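Local coordinates for protein tyrocidine synthase 2 (Brevibacillus parabrevis, PDB 6TA8) that belongs to the modular nonribosomal peptide synthetases and is represented here by a fragment that covers a condensation domain, at residues Q77-M88 against I100-F109; D51-V59 against I133-H141. All coordinates share one frame; numbering follows the deposited sequence.

Contact 1 (Q77-M88 against I100-F109); sequences QQIVEHHDALRM and INRGLTDERF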
# COMPACT_ATOMS: atom_id res chain seq x y z
N GLN A 77 2.52 -22.18 9.21
CA GLN A 77 1.90 -23.31 8.53
C GLN A 77 0.38 -23.21 8.57
O GLN A 77 -0.30 -23.66 7.63
CB GLN A 77 2.35 -24.63 9.17
CG GLN A 77 3.75 -25.08 8.75
CD GLN A 77 3.76 -25.71 7.37
OE1 GLN A 77 2.80 -26.35 6.95
NE2 GLN A 77 4.87 -25.53 6.65
N GLN A 78 -0.18 -22.63 9.63
CA GLN A 78 -1.62 -22.43 9.72
C GLN A 78 -2.06 -21.16 9.02
O GLN A 78 -3.17 -21.11 8.46
CB GLN A 78 -2.05 -22.41 11.19
CG GLN A 78 -3.56 -22.35 11.40
CD GLN A 78 -4.26 -23.62 10.95
OE1 GLN A 78 -3.66 -24.69 10.90
NE2 GLN A 78 -5.55 -23.50 10.64
N ILE A 79 -1.23 -20.12 9.04
CA ILE A 79 -1.59 -18.86 8.39
C ILE A 79 -1.71 -19.05 6.88
O ILE A 79 -2.71 -18.65 6.27
CB ILE A 79 -0.56 -17.76 8.74
CG1 ILE A 79 -0.73 -17.31 10.19
CG2 ILE A 79 -0.69 -16.59 7.79
CD1 ILE A 79 0.28 -16.27 10.62
N VAL A 80 -0.70 -19.67 6.27
CA VAL A 80 -0.71 -19.84 4.82
C VAL A 80 -1.80 -20.82 4.39
O VAL A 80 -2.34 -20.72 3.29
CB VAL A 80 0.68 -20.29 4.34
CG1 VAL A 80 0.73 -20.35 2.82
CG2 VAL A 80 1.75 -19.34 4.86
N GLU A 81 -2.15 -21.77 5.26
CA GLU A 81 -3.28 -22.65 4.97
C GLU A 81 -4.60 -21.91 5.09
O GLU A 81 -5.53 -22.13 4.31
CB GLU A 81 -3.25 -23.87 5.89
CG GLU A 81 -4.62 -24.40 6.29
CD GLU A 81 -4.58 -25.82 6.80
OE1 GLU A 81 -5.59 -26.54 6.65
OE2 GLU A 81 -3.54 -26.22 7.36
N HIS A 82 -4.71 -21.01 6.08
CA HIS A 82 -5.95 -20.28 6.29
C HIS A 82 -6.19 -19.26 5.19
O HIS A 82 -7.25 -19.25 4.55
CB HIS A 82 -5.93 -19.60 7.66
CG HIS A 82 -7.28 -19.15 8.13
ND1 HIS A 82 -7.82 -17.93 7.76
CD2 HIS A 82 -8.19 -19.74 8.94
CE1 HIS A 82 -9.01 -17.80 8.32
NE2 HIS A 82 -9.26 -18.88 9.04
N HIS A 83 -5.21 -18.39 4.95
CA HIS A 83 -5.31 -17.36 3.92
C HIS A 83 -4.79 -17.94 2.61
O HIS A 83 -3.58 -18.00 2.38
CB HIS A 83 -4.55 -16.11 4.34
CG HIS A 83 -4.99 -15.55 5.65
ND1 HIS A 83 -6.18 -14.86 5.81
CD2 HIS A 83 -4.42 -15.57 6.88
CE1 HIS A 83 -6.32 -14.49 7.07
NE2 HIS A 83 -5.26 -14.91 7.74
N ASP A 84 -5.72 -18.35 1.74
CA ASP A 84 -5.35 -19.09 0.54
C ASP A 84 -4.58 -18.25 -0.47
O ASP A 84 -3.86 -18.81 -1.30
CB ASP A 84 -6.61 -19.66 -0.13
CG ASP A 84 -7.38 -20.60 0.78
OD1 ASP A 84 -6.99 -21.78 0.89
OD2 ASP A 84 -8.36 -20.15 1.40
N ALA A 85 -4.72 -16.92 -0.43
CA ALA A 85 -4.02 -16.07 -1.39
C ALA A 85 -2.51 -16.14 -1.24
O ALA A 85 -1.79 -15.85 -2.20
CB ALA A 85 -4.49 -14.63 -1.26
N LEU A 86 -2.00 -16.51 -0.06
CA LEU A 86 -0.57 -16.60 0.16
C LEU A 86 0.06 -17.83 -0.50
O LEU A 86 1.29 -17.95 -0.49
CB LEU A 86 -0.26 -16.61 1.66
CG LEU A 86 -0.72 -15.37 2.43
CD1 LEU A 86 -0.40 -15.50 3.92
CD2 LEU A 86 -0.08 -14.11 1.86
N ARG A 87 -0.75 -18.73 -1.05
CA ARG A 87 -0.25 -19.90 -1.78
C ARG A 87 -0.27 -19.68 -3.29
O ARG A 87 -0.35 -20.65 -4.05
CB ARG A 87 -1.07 -21.13 -1.42
CG ARG A 87 -1.11 -21.45 0.06
CD ARG A 87 -1.72 -22.82 0.31
NE ARG A 87 -2.99 -22.98 -0.38
CZ ARG A 87 -4.17 -22.68 0.15
NH1 ARG A 87 -4.25 -22.20 1.39
NH2 ARG A 87 -5.28 -22.85 -0.56
N MET A 88 -0.18 -18.44 -3.73
CA MET A 88 -0.33 -18.11 -5.14
C MET A 88 1.00 -18.22 -5.88
O MET A 88 2.07 -17.96 -5.32
CB MET A 88 -0.88 -16.69 -5.31
CG MET A 88 -1.56 -16.43 -6.64
SD MET A 88 -3.31 -16.89 -6.63
CE MET A 88 -3.86 -16.05 -5.14
N ILE A 100 -2.40 -18.99 -10.31
CA ILE A 100 -3.11 -20.16 -9.80
C ILE A 100 -2.98 -20.17 -8.28
O ILE A 100 -1.86 -20.07 -7.75
CB ILE A 100 -2.58 -21.47 -10.39
CG1 ILE A 100 -2.31 -21.33 -11.89
CG2 ILE A 100 -3.56 -22.61 -10.13
CD1 ILE A 100 -1.61 -22.53 -12.49
N ASN A 101 -4.11 -20.30 -7.59
CA ASN A 101 -4.10 -20.50 -6.15
C ASN A 101 -3.85 -21.98 -5.89
O ASN A 101 -4.74 -22.82 -6.10
CB ASN A 101 -5.42 -20.05 -5.54
CG ASN A 101 -5.27 -19.60 -4.10
OD1 ASN A 101 -5.93 -18.66 -3.66
ND2 ASN A 101 -4.40 -20.28 -3.36
N ARG A 102 -2.64 -22.31 -5.44
CA ARG A 102 -2.30 -23.70 -5.19
C ARG A 102 -2.96 -24.19 -3.90
O ARG A 102 -3.39 -23.41 -3.05
CB ARG A 102 -0.79 -23.88 -5.11
CG ARG A 102 -0.07 -23.65 -6.43
CD ARG A 102 0.87 -24.80 -6.76
NE ARG A 102 1.76 -24.49 -7.88
CZ ARG A 102 1.46 -24.70 -9.16
NH1 ARG A 102 0.29 -25.22 -9.49
NH2 ARG A 102 2.33 -24.38 -10.10
N GLY A 103 -3.05 -25.51 -3.78
CA GLY A 103 -3.60 -26.15 -2.60
C GLY A 103 -2.57 -26.32 -1.51
O GLY A 103 -1.59 -25.56 -1.42
N LEU A 104 -2.79 -27.32 -0.66
CA LEU A 104 -1.88 -27.64 0.44
C LEU A 104 -0.89 -28.73 0.06
O LEU A 104 -0.56 -29.60 0.88
CB LEU A 104 -2.67 -28.05 1.68
CG LEU A 104 -3.85 -27.16 2.10
CD1 LEU A 104 -4.44 -27.65 3.41
CD2 LEU A 104 -3.42 -25.70 2.21
N THR A 105 -0.41 -28.72 -1.18
CA THR A 105 0.49 -29.76 -1.68
C THR A 105 1.95 -29.34 -1.68
O THR A 105 2.83 -30.17 -1.45
CB THR A 105 0.09 -30.18 -3.09
OG1 THR A 105 0.27 -29.07 -3.99
CG2 THR A 105 -1.36 -30.62 -3.13
N ASP A 106 2.24 -28.06 -1.95
CA ASP A 106 3.60 -27.56 -2.01
C ASP A 106 3.99 -26.93 -0.68
O ASP A 106 3.22 -26.93 0.29
CB ASP A 106 3.74 -26.55 -3.15
CG ASP A 106 3.65 -27.20 -4.52
OD1 ASP A 106 2.72 -28.00 -4.73
OD2 ASP A 106 4.52 -26.91 -5.37
N GLU A 107 5.20 -26.39 -0.64
CA GLU A 107 5.67 -25.70 0.56
C GLU A 107 4.90 -24.41 0.76
O GLU A 107 4.63 -23.67 -0.19
CB GLU A 107 7.17 -25.41 0.46
CG GLU A 107 7.91 -25.59 1.77
CD GLU A 107 9.41 -25.46 1.61
OE1 GLU A 107 9.87 -24.42 1.09
OE2 GLU A 107 10.14 -26.40 1.99
N ARG A 108 4.54 -24.13 2.01
CA ARG A 108 3.70 -22.99 2.33
C ARG A 108 4.49 -21.71 2.58
O ARG A 108 3.93 -20.62 2.42
CB ARG A 108 2.83 -23.31 3.54
CG ARG A 108 2.00 -24.58 3.35
CD ARG A 108 1.13 -24.89 4.55
NE ARG A 108 0.38 -26.13 4.36
CZ ARG A 108 -0.48 -26.63 5.23
NH1 ARG A 108 -0.71 -26.00 6.38
NH2 ARG A 108 -1.12 -27.76 4.96
N PHE A 109 5.76 -21.81 2.95
CA PHE A 109 6.60 -20.64 3.17
C PHE A 109 8.05 -21.08 3.25
O PHE A 109 8.35 -22.24 3.53
CB PHE A 109 6.19 -19.88 4.44
CG PHE A 109 6.33 -20.68 5.70
CD1 PHE A 109 5.38 -21.62 6.05
CD2 PHE A 109 7.41 -20.49 6.55
CE1 PHE A 109 5.50 -22.36 7.21
CE2 PHE A 109 7.54 -21.22 7.71
CZ PHE A 109 6.59 -22.16 8.04
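Arg-87 and Asn-101 carry the tight end of this contact. Arg-87 NE donates to Arg-102 O at 2.7 Å with an N-H...O angle of 157°, the oxygen sitting at the guanidinium edge. A bend at chi3 (-51°) turns the group back toward the C-terminal end of helix 69-82, where NH1 gives a bond to Val-80 O (3.1 Å) on a lone pair in the carbonyl plane. The same nitrogen meets Asp-84 OD1 at 2.8 Å as part of a salt bridge. Asp-84 O covers one guanidinium face and Leu-104 CD2 the opposite one. Asn-101 ND2 reaches Asp-84 O at 2.6 Å from the face opposite that used by Arg-87 N, so two donors grip this oxygen. Beside it, Met-88 and Asn-101 form an antiparallel non-hydrogen-bonded pair, with Met-88 SD 3.6 Å from Asn-101 N.

The other end lies nearer solvent. Arg-108, extended from CG to NE, donates through NH1 to Gln-77 O (2.7 Å) and, more loosely, in a weak bond to Glu-81 OE2 (3.0 Å), a salt bridge whose carboxylate stands nearly perpendicular to the guanidinium. Gln-77 OE1 lies over one guanidinium face. The chain between Leu-104 and Arg-108 bulges out on the solvent side.

Asp-84 also pairs with Lys-197 through OD2. A buried arginine between carboxylate and helix-end carbonyls should stay charged, and two nearby cations probably stabilise the Asp-84 carboxylate.

Contact 2 (D51-V59 against I133-H141); sequences DRHHWNQAV and IQSSIDLEH
The turn that feeds strand 56-63 of the five-stranded sheet packs here against the C-terminal end of helix 122-134, with Asn-56 facing Gln-134. Asn-56 ND2 donates to Gln-134 O at 2.9 Å, in the carbonyl plane on a lone pair, and makes a weak bond to Gln-134 OE1 at 3.3 Å. The two amides slide past each other in opposite directions, their planes only 14° apart. A bend at chi2 (-88°) places the Gln-134 amide there, while its NE2 is held by Thr-407 O and lies 3.3 Å from Ala-58 CB. Asn-56 OD1 receives Trp-55 N from above its carbonyl plane, fixing the amide's rotation, and Ile-137 CD1 abuts ND2 at 3.4 Å.

This strand runs beside strand 155-163, which leads into the HHxxxDG sequence motif of condensation domains: its first histidine, His-163, bonds Arg-52 O through NE2, and the next, His-164, pairs with the backbone of Trp-55. Upstream of Asn-56, the His-54 ring carries Gln-134 O and Ser-135 CA over one face, CD2 being 3.2 Å from that oxygen, and NE2 bonds Gln-409 O. His-53 instead presents a ring edge to Ser-135 O, with CB 3.2 Å from Ile-137 O. A water bridges His-53 O (2.8 Å) and Ile-137 N. Leu-139 CD1 packs against the backbone of the turn, 3.8 Å from His-53 CA.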
# COMPACT_ATOMS: atom_id res chain seq x y z
N ASP A 51 13.31 -7.56 -12.85
CA ASP A 51 13.30 -8.39 -11.65
C ASP A 51 11.98 -8.21 -10.89
O ASP A 51 11.95 -7.88 -9.70
CB ASP A 51 14.49 -8.07 -10.74
CG ASP A 51 15.81 -8.03 -11.50
OD1 ASP A 51 16.02 -8.90 -12.38
OD2 ASP A 51 16.62 -7.13 -11.22
N ARG A 52 10.87 -8.43 -11.60
CA ARG A 52 9.55 -8.26 -11.02
C ARG A 52 9.29 -9.20 -9.85
O ARG A 52 8.30 -9.02 -9.14
CB ARG A 52 8.48 -8.47 -12.10
CG ARG A 52 8.41 -9.88 -12.64
CD ARG A 52 7.57 -9.95 -13.90
NE ARG A 52 7.21 -11.33 -14.23
CZ ARG A 52 6.69 -11.71 -15.39
NH1 ARG A 52 6.45 -10.82 -16.34
NH2 ARG A 52 6.40 -12.99 -15.59
N HIS A 53 10.15 -10.20 -9.63
CA HIS A 53 10.05 -11.03 -8.45
C HIS A 53 10.53 -10.32 -7.19
O HIS A 53 10.26 -10.79 -6.08
CB HIS A 53 10.84 -12.32 -8.64
CG HIS A 53 12.31 -12.11 -8.77
ND1 HIS A 53 12.92 -11.82 -9.98
CD2 HIS A 53 13.30 -12.13 -7.85
CE1 HIS A 53 14.22 -11.67 -9.79
NE2 HIS A 53 14.48 -11.86 -8.51
N HIS A 54 11.24 -9.20 -7.35
CA HIS A 54 11.73 -8.39 -6.23
C HIS A 54 10.90 -7.11 -6.21
O HIS A 54 11.27 -6.10 -6.81
CB HIS A 54 13.22 -8.10 -6.36
CG HIS A 54 13.84 -7.56 -5.11
ND1 HIS A 54 15.19 -7.32 -5.00
CD2 HIS A 54 13.30 -7.22 -3.92
CE1 HIS A 54 15.45 -6.84 -3.80
NE2 HIS A 54 14.32 -6.78 -3.12
N TRP A 55 9.77 -7.17 -5.50
CA TRP A 55 8.81 -6.07 -5.44
C TRP A 55 7.83 -6.36 -4.32
O TRP A 55 6.65 -6.62 -4.57
CB TRP A 55 8.08 -5.92 -6.78
CG TRP A 55 7.69 -4.51 -7.12
CD1 TRP A 55 8.48 -3.55 -7.66
CD2 TRP A 55 6.39 -3.92 -6.95
NE1 TRP A 55 7.77 -2.39 -7.83
CE2 TRP A 55 6.48 -2.59 -7.41
CE3 TRP A 55 5.17 -4.39 -6.46
CZ2 TRP A 55 5.39 -1.72 -7.39
CZ3 TRP A 55 4.09 -3.52 -6.44
CH2 TRP A 55 4.21 -2.21 -6.90
N ASN A 56 8.30 -6.31 -3.08
CA ASN A 56 7.60 -6.89 -1.94
C ASN A 56 7.20 -5.82 -0.93
O ASN A 56 7.49 -4.63 -1.09
CB ASN A 56 8.46 -7.96 -1.26
CG ASN A 56 9.31 -8.74 -2.24
OD1 ASN A 56 8.88 -9.03 -3.36
ND2 ASN A 56 10.52 -9.10 -1.82
N GLN A 57 6.52 -6.28 0.12
CA GLN A 57 6.30 -5.53 1.35
C GLN A 57 6.74 -6.42 2.50
O GLN A 57 6.53 -7.64 2.47
CB GLN A 57 4.83 -5.12 1.51
CG GLN A 57 4.41 -3.93 0.67
CD GLN A 57 2.97 -3.53 0.90
OE1 GLN A 57 2.17 -4.31 1.41
NE2 GLN A 57 2.63 -2.30 0.53
N ALA A 58 7.36 -5.82 3.52
CA ALA A 58 7.92 -6.61 4.60
C ALA A 58 7.84 -5.84 5.91
O ALA A 58 7.82 -4.61 5.93
CB ALA A 58 9.38 -7.00 4.31
N VAL A 59 7.79 -6.59 7.01
CA VAL A 59 7.84 -6.04 8.36
C VAL A 59 8.86 -6.83 9.17
O VAL A 59 9.08 -8.02 8.94
CB VAL A 59 6.45 -6.06 9.05
CG1 VAL A 59 5.43 -5.27 8.25
CG2 VAL A 59 5.97 -7.49 9.27
N ILE A 133 17.35 -12.15 1.23
CA ILE A 133 16.06 -12.83 1.33
C ILE A 133 14.99 -12.05 0.58
O ILE A 133 14.05 -12.64 0.04
CB ILE A 133 15.70 -13.04 2.81
CG1 ILE A 133 16.77 -13.91 3.49
CG2 ILE A 133 14.33 -13.68 2.95
CD1 ILE A 133 16.65 -13.98 4.99
N GLN A 134 15.11 -10.72 0.52
CA GLN A 134 14.14 -9.91 -0.20
C GLN A 134 14.18 -10.18 -1.71
O GLN A 134 13.16 -10.03 -2.39
CB GLN A 134 14.38 -8.43 0.07
CG GLN A 134 14.12 -8.00 1.50
CD GLN A 134 12.68 -7.62 1.74
OE1 GLN A 134 11.86 -7.61 0.82
NE2 GLN A 134 12.36 -7.29 2.99
N SER A 135 15.34 -10.56 -2.23
CA SER A 135 15.54 -10.71 -3.67
C SER A 135 15.50 -12.16 -4.14
O SER A 135 15.85 -12.43 -5.29
CB SER A 135 16.86 -10.07 -4.08
OG SER A 135 17.96 -10.78 -3.54
N SER A 136 15.07 -13.08 -3.28
CA SER A 136 15.08 -14.51 -3.60
C SER A 136 13.66 -15.08 -3.61
O SER A 136 13.43 -16.21 -3.19
CB SER A 136 15.95 -15.27 -2.61
OG SER A 136 15.48 -15.12 -1.28
N ILE A 137 12.70 -14.30 -4.11
CA ILE A 137 11.32 -14.75 -4.21
C ILE A 137 11.10 -15.36 -5.59
O ILE A 137 11.37 -14.71 -6.62
CB ILE A 137 10.34 -13.60 -3.95
CG1 ILE A 137 10.32 -13.25 -2.46
CG2 ILE A 137 8.94 -13.95 -4.44
CD1 ILE A 137 9.23 -12.27 -2.08
N ASP A 138 10.62 -16.60 -5.63
CA ASP A 138 10.30 -17.28 -6.87
C ASP A 138 8.82 -17.07 -7.19
O ASP A 138 7.95 -17.53 -6.44
CB ASP A 138 10.63 -18.77 -6.78
CG ASP A 138 10.41 -19.50 -8.08
OD1 ASP A 138 10.30 -18.83 -9.14
OD2 ASP A 138 10.35 -20.75 -8.06
N LEU A 139 8.53 -16.37 -8.29
CA LEU A 139 7.15 -16.05 -8.62
C LEU A 139 6.44 -17.20 -9.33
O LEU A 139 5.22 -17.35 -9.19
CB LEU A 139 7.10 -14.79 -9.48
CG LEU A 139 6.68 -13.50 -8.77
CD1 LEU A 139 6.68 -12.33 -9.74
CD2 LEU A 139 5.32 -13.67 -8.12
N GLU A 140 7.17 -18.01 -10.10
CA GLU A 140 6.52 -19.06 -10.88
C GLU A 140 6.24 -20.31 -10.05
O GLU A 140 5.22 -20.96 -10.26
CB GLU A 140 7.37 -19.42 -12.10
CG GLU A 140 6.71 -20.43 -13.03
CD GLU A 140 7.26 -20.38 -14.44
OE1 GLU A 140 6.55 -20.83 -15.37
OE2 GLU A 140 8.39 -19.89 -14.63
N HIS A 141 7.12 -20.65 -9.12
CA HIS A 141 6.96 -21.86 -8.32
C HIS A 141 6.69 -21.58 -6.85
O HIS A 141 6.32 -22.51 -6.12
CB HIS A 141 8.21 -22.74 -8.45
CG HIS A 141 8.73 -22.86 -9.85
ND1 HIS A 141 9.91 -22.28 -10.26
CD2 HIS A 141 8.22 -23.50 -10.93
CE1 HIS A 141 10.11 -22.55 -11.54
NE2 HIS A 141 9.10 -23.29 -11.97
O HOH W 1 12.44 -11.15 -4.43

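Overall arrangement
From the N terminus, the chain first passes 51-59, which opens contact 2 and runs on into strand 56-63. Helix 69-82 follows and delivers 77-88; the strands 88-91 and 98-101 then form a hairpin, and 100-109 returns to the helix end, closing contact 1 as a short loop. Strand 110-115 and helix 122-134 come next, and 133-141 closes contact 2. Contact 1 is thus nested inside the larger loop of contact 2, without crossing. Their centres lie 16 Å apart and their nearest atoms about 4 Å, not touching. Contact 1 ties the end of helix 69-82 and the turn after it to strand 98-101 and the loop leading to strand 110-115, whereas contact 2 joins the five-stranded sheet to helix 122-134.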